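Local coordinates for rhusiopathiae surface protein B (Erysipelothrix rhusiopathiae, PDB 3V10) that probably binds collagen as a peptidoglycan-anchored cell-wall adhesin, of which this is the collagen-binding part, at residues V194-H208 with Q245-A257. Residues are numbered along the deposited sequence; the frame is centred on the assembly and turned at random.
Sequences VQSDVKVIDTIGEGH and QVLTVMIPKEKAA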
loop_
_atom_site.group_PDB
_atom_site.type_symbol
_atom_site.label_atom_id
_atom_site.label_comp_id
_atom_site.label_asym_id
_atom_site.label_seq_id
_atom_site.Cartn_x
_atom_site.Cartn_y
_atom_site.Cartn_z
ATOM N N VAL A 194 21.942 25.513 -5.037
ATOM C CA VAL A 194 21.665 25.930 -3.662
ATOM C C VAL A 194 22.818 26.727 -3.079
ATOM O O VAL A 194 23.979 26.489 -3.407
ATOM C CB VAL A 194 21.375 24.717 -2.742
ATOM C CG1 VAL A 194 20.108 24.015 -3.201
ATOM C CG2 VAL A 194 22.561 23.756 -2.750
ATOM N N GLN A 195 22.494 27.672 -2.205
ATOM C CA GLN A 195 23.516 28.520 -1.611
ATOM C C GLN A 195 24.008 28.103 -0.226
ATOM O O GLN A 195 24.626 28.901 0.477
ATOM C CB GLN A 195 23.025 29.970 -1.577
ATOM C CG GLN A 195 22.723 30.549 -2.951
ATOM C CD GLN A 195 23.922 30.516 -3.878
ATOM O OE1 GLN A 195 24.994 31.018 -3.541
ATOM N NE2 GLN A 195 23.745 29.928 -5.055
ATOM N N SER A 196 23.739 26.860 0.166
ATOM C CA SER A 196 24.192 26.350 1.458
ATOM C C SER A 196 24.054 24.836 1.442
ATOM O O SER A 196 23.556 24.271 0.473
ATOM C CB SER A 196 23.346 26.918 2.606
ATOM O OG SER A 196 22.118 26.217 2.744
ATOM N N ASP A 197 24.503 24.182 2.508
ATOM C CA ASP A 197 24.377 22.733 2.587
ATOM C C ASP A 197 22.883 22.430 2.695
ATOM O O ASP A 197 22.087 23.303 3.053
ATOM C CB ASP A 197 25.093 22.173 3.823
ATOM C CG ASP A 197 26.577 22.517 3.868
ATOM O OD1 ASP A 197 27.217 22.652 2.802
ATOM O OD2 ASP A 197 27.110 22.629 4.991
ATOM N N VAL A 198 22.503 21.198 2.379
ATOM C CA VAL A 198 21.103 20.793 2.456
ATOM C C VAL A 198 20.973 19.731 3.540
ATOM O O VAL A 198 21.781 18.804 3.604
ATOM C CB VAL A 198 20.623 20.214 1.110
ATOM C CG1 VAL A 198 19.189 19.723 1.231
ATOM C CG2 VAL A 198 20.724 21.287 0.020
ATOM N N LYS A 199 19.976 19.871 4.410
ATOM C CA LYS A 199 19.790 18.889 5.474
ATOM C C LYS A 199 18.342 18.452 5.593
ATOM O O LYS A 199 17.438 19.278 5.629
ATOM C CB LYS A 199 20.260 19.452 6.822
ATOM C CG LYS A 199 20.147 18.454 7.977
ATOM C CD LYS A 199 20.780 18.995 9.258
ATOM C CE LYS A 199 20.754 17.950 10.365
ATOM N NZ LYS A 199 21.303 18.493 11.643
ATOM N N VAL A 200 18.130 17.142 5.644
ATOM C CA VAL A 200 16.786 16.594 5.782
ATOM C C VAL A 200 16.775 15.703 7.013
ATOM O O VAL A 200 17.655 14.868 7.180
ATOM C CB VAL A 200 16.380 15.723 4.571
ATOM C CG1 VAL A 200 15.022 15.040 4.851
ATOM C CG2 VAL A 200 16.293 16.578 3.322
ATOM N N ILE A 201 15.802 15.909 7.891
ATOM C CA ILE A 201 15.682 15.063 9.069
ATOM C C ILE A 201 14.354 14.339 8.896
ATOM O O ILE A 201 13.283 14.947 8.921
ATOM C CB ILE A 201 15.686 15.873 10.382
ATOM C CG1 ILE A 201 17.017 16.619 10.531
ATOM C CG2 ILE A 201 15.503 14.926 11.571
ATOM C CD1 ILE A 201 17.138 17.414 11.816
ATOM N N ASP A 202 14.446 13.030 8.686
ATOM C CA ASP A 202 13.270 12.205 8.470
ATOM C C ASP A 202 12.961 11.371 9.703
ATOM O O ASP A 202 13.816 10.643 10.200
ATOM C CB ASP A 202 13.502 11.287 7.266
ATOM C CG ASP A 202 12.283 10.451 6.930
ATOM O OD1 ASP A 202 11.741 9.791 7.841
ATOM O OD2 ASP A 202 11.873 10.445 5.756
ATOM N N THR A 203 11.733 11.482 10.196
ATOM C CA THR A 203 11.325 10.719 11.366
ATOM C C THR A 203 10.263 9.704 10.986
ATOM O O THR A 203 9.128 10.065 10.679
ATOM C CB THR A 203 10.762 11.627 12.470
ATOM O OG1 THR A 203 11.784 12.526 12.926
ATOM C CG2 THR A 203 10.292 10.779 13.646
ATOM N N ILE A 204 10.636 8.429 11.001
ATOM C CA ILE A 204 9.697 7.366 10.661
ATOM C C ILE A 204 8.697 7.243 11.798
ATOM O O ILE A 204 9.082 7.167 12.968
ATOM C CB ILE A 204 10.434 6.031 10.454
ATOM C CG1 ILE A 204 11.390 6.163 9.269
ATOM C CG2 ILE A 204 9.433 4.897 10.218
ATOM C CD1 ILE A 204 12.413 5.048 9.180
ATOM N N GLY A 205 7.414 7.225 11.449
ATOM C CA GLY A 205 6.369 7.143 12.454
ATOM C C GLY A 205 6.270 5.857 13.251
ATOM O O GLY A 205 7.044 4.920 13.064
ATOM N N GLU A 206 5.295 5.814 14.152
ATOM C CA GLU A 206 5.088 4.637 14.988
ATOM C C GLU A 206 4.521 3.476 14.173
ATOM O O GLU A 206 3.887 3.682 13.141
ATOM C CB GLU A 206 4.136 4.981 16.141
ATOM C CG GLU A 206 3.089 6.022 15.770
ATOM C CD GLU A 206 1.860 5.984 16.663
ATOM O OE1 GLU A 206 1.570 4.914 17.234
ATOM O OE2 GLU A 206 1.166 7.016 16.776
ATOM N N GLY A 207 4.778 2.252 14.622
ATOM C CA GLY A 207 4.249 1.089 13.928
ATOM C C GLY A 207 5.150 0.418 12.912
ATOM O O GLY A 207 4.903 -0.721 12.520
ATOM N N HIS A 208 6.176 1.121 12.449
ATOM C CA HIS A 208 7.100 0.528 11.496
ATOM C C HIS A 208 8.517 1.026 11.735
ATOM O O HIS A 208 8.716 2.053 12.375
ATOM C CB HIS A 208 6.664 0.789 10.043
ATOM C CG HIS A 208 6.494 2.238 9.693
ATOM N ND1 HIS A 208 6.926 2.759 8.491
ATOM C CD2 HIS A 208 5.905 3.261 10.356
ATOM C CE1 HIS A 208 6.611 4.040 8.431
ATOM N NE2 HIS A 208 5.989 4.370 9.549
ATOM N N GLN A 245 14.391 5.781 14.814
ATOM C CA GLN A 245 13.414 6.145 13.796
ATOM C C GLN A 245 13.851 7.355 12.973
ATOM O O GLN A 245 13.151 7.762 12.051
ATOM C CB GLN A 245 12.079 6.479 14.465
ATOM C CG GLN A 245 11.447 5.346 15.260
ATOM C CD GLN A 245 11.072 4.162 14.392
ATOM O OE1 GLN A 245 11.841 3.216 14.247
ATOM N NE2 GLN A 245 9.882 4.217 13.796
ATOM N N VAL A 246 15.007 7.925 13.299
ATOM C CA VAL A 246 15.476 9.112 12.598
ATOM C C VAL A 246 16.555 8.882 11.545
ATOM O O VAL A 246 17.649 8.422 11.853
ATOM C CB VAL A 246 16.008 10.161 13.600
ATOM C CG1 VAL A 246 16.318 11.461 12.859
ATOM C CG2 VAL A 246 14.983 10.398 14.718
ATOM N N LEU A 247 16.231 9.217 10.298
ATOM C CA LEU A 247 17.156 9.083 9.179
ATOM C C LEU A 247 17.477 10.509 8.737
ATOM O O LEU A 247 16.580 11.284 8.390
ATOM C CB LEU A 247 16.505 8.289 8.041
ATOM C CG LEU A 247 17.350 7.972 6.801
ATOM C CD1 LEU A 247 16.712 6.808 6.030
ATOM C CD2 LEU A 247 17.453 9.211 5.924
ATOM N N THR A 248 18.757 10.857 8.775
ATOM C CA THR A 248 19.187 12.199 8.415
ATOM C C THR A 248 20.061 12.183 7.176
ATOM O O THR A 248 20.946 11.343 7.045
ATOM C CB THR A 248 19.980 12.840 9.578
ATOM O OG1 THR A 248 19.185 12.798 10.767
ATOM C CG2 THR A 248 20.349 14.295 9.253
ATOM N N VAL A 249 19.793 13.113 6.265
ATOM C CA VAL A 249 20.555 13.229 5.034
ATOM C C VAL A 249 21.157 14.622 5.009
ATOM O O VAL A 249 20.436 15.618 5.112
ATOM C CB VAL A 249 19.650 13.060 3.786
ATOM C CG1 VAL A 249 20.479 13.180 2.506
ATOM C CG2 VAL A 249 18.943 11.716 3.840
ATOM N N MET A 250 22.480 14.686 4.890
ATOM C CA MET A 250 23.186 15.956 4.843
ATOM C C MET A 250 23.999 16.016 3.557
ATOM O O MET A 250 24.765 15.096 3.249
ATOM C CB MET A 250 24.092 16.106 6.076
ATOM C CG MET A 250 23.314 16.299 7.376
ATOM S SD MET A 250 24.325 16.225 8.894
ATOM C CE MET A 250 24.048 14.534 9.353
ATOM N N ILE A 251 23.811 17.085 2.791
ATOM C CA ILE A 251 24.526 17.250 1.528
ATOM C C ILE A 251 25.219 18.608 1.453
ATOM O O ILE A 251 24.566 19.651 1.461
ATOM C CB ILE A 251 23.569 17.128 0.325
ATOM C CG1 ILE A 251 22.773 15.825 0.419
ATOM C CG2 ILE A 251 24.367 17.161 -0.978
ATOM C CD1 ILE A 251 21.692 15.689 -0.634
ATOM N N PRO A 252 26.559 18.612 1.389
ATOM C CA PRO A 252 27.307 19.873 1.309
ATOM C C PRO A 252 26.914 20.679 0.072
ATOM O O PRO A 252 26.598 20.112 -0.968
ATOM C CB PRO A 252 28.760 19.407 1.239
ATOM C CG PRO A 252 28.743 18.126 2.010
ATOM C CD PRO A 252 27.473 17.464 1.527
ATOM N N LYS A 253 26.949 22.001 0.193
ATOM C CA LYS A 253 26.591 22.903 -0.897
ATOM C C LYS A 253 27.146 22.534 -2.293
ATOM O O LYS A 253 26.380 22.491 -3.258
ATOM C CB LYS A 253 27.011 24.331 -0.520
ATOM C CG LYS A 253 26.729 25.368 -1.584
ATOM C CD LYS A 253 27.269 26.729 -1.169
ATOM C CE LYS A 253 27.026 27.793 -2.233
ATOM N NZ LYS A 253 27.658 29.096 -1.851
ATOM N N GLU A 254 28.453 22.260 -2.396
ATOM C CA GLU A 254 29.080 21.910 -3.692
ATOM C C GLU A 254 28.591 20.589 -4.280
ATOM O O GLU A 254 28.606 20.400 -5.492
ATOM C CB GLU A 254 30.638 21.837 -3.620
ATOM C CG GLU A 254 31.367 22.443 -2.397
ATOM C CD GLU A 254 31.176 23.948 -2.256
ATOM O OE1 GLU A 254 30.711 24.574 -3.229
ATOM O OE2 GLU A 254 31.474 24.518 -1.178
ATOM N N LYS A 255 28.194 19.659 -3.419
ATOM C CA LYS A 255 27.707 18.361 -3.876
ATOM C C LYS A 255 26.231 18.392 -4.262
ATOM O O LYS A 255 25.788 17.648 -5.133
ATOM C CB LYS A 255 27.948 17.297 -2.794
ATOM C CG LYS A 255 29.421 16.983 -2.570
ATOM C CD LYS A 255 30.115 16.531 -3.862
ATOM C CE LYS A 255 31.551 16.089 -3.601
ATOM N NZ LYS A 255 32.346 17.165 -2.952
ATOM N N ALA A 256 25.474 19.268 -3.616
ATOM C CA ALA A 256 24.047 19.397 -3.885
ATOM C C ALA A 256 23.795 20.192 -5.156
ATOM O O ALA A 256 22.796 19.980 -5.842
ATOM C CB ALA A 256 23.354 20.072 -2.700
ATOM N N ALA A 257 24.718 21.091 -5.474
ATOM C CA ALA A 257 24.602 21.942 -6.658
ATOM C C ALA A 257 24.210 21.220 -7.944
ATOM O O ALA A 257 24.874 20.271 -8.375
ATOM C CB ALA A 257 25.909 22.699 -6.880
#
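Val198, Val200 and Asp202 pair with Ile251, Val249 and Leu247 through backbone hydrogen bonds in both directions, joining strands 198-204 and 246-251 antiparallel; Ile204 N to Gln245 O (2.8 Å) prolongs the series. At that end the Gln245 side chain, bent at chi2 (-64°), turns its amide into the 205-208 type II turn. NE2 gives His208 O a nearly straight bond of 2.8 Å (167°), with the acceptor close to the amide plane, and makes a weak one to Ile204 O. At the other end Asp197 OD1 takes Lys253 N at 2.7 Å through its anti lone pair, gripping the start of helix 253-256. Apolar contacts lie on both faces. Toward strands 180-187 and 260-269, Ala256 CB meets Val194 CG2 (3.8 Å) and Val198 CG2, while Val249 packs on Ile187 and Ile251 on Phe261. Also on this inner face, buried Asp202 OD2 is hydrogen-bonded to Asn279 ND2 and Tyr265 OH. On the outer face the Lys199 and Met250 chains run side by side (CG to CG 3.9 Å), and Ile201 CG2 touches Val246 CG1. Strand 276-286 pairs antiparallel with 198-204 on its other edge; the sheet belongs to the Ig-like DEv-IgG fold of the collagen-binding domain.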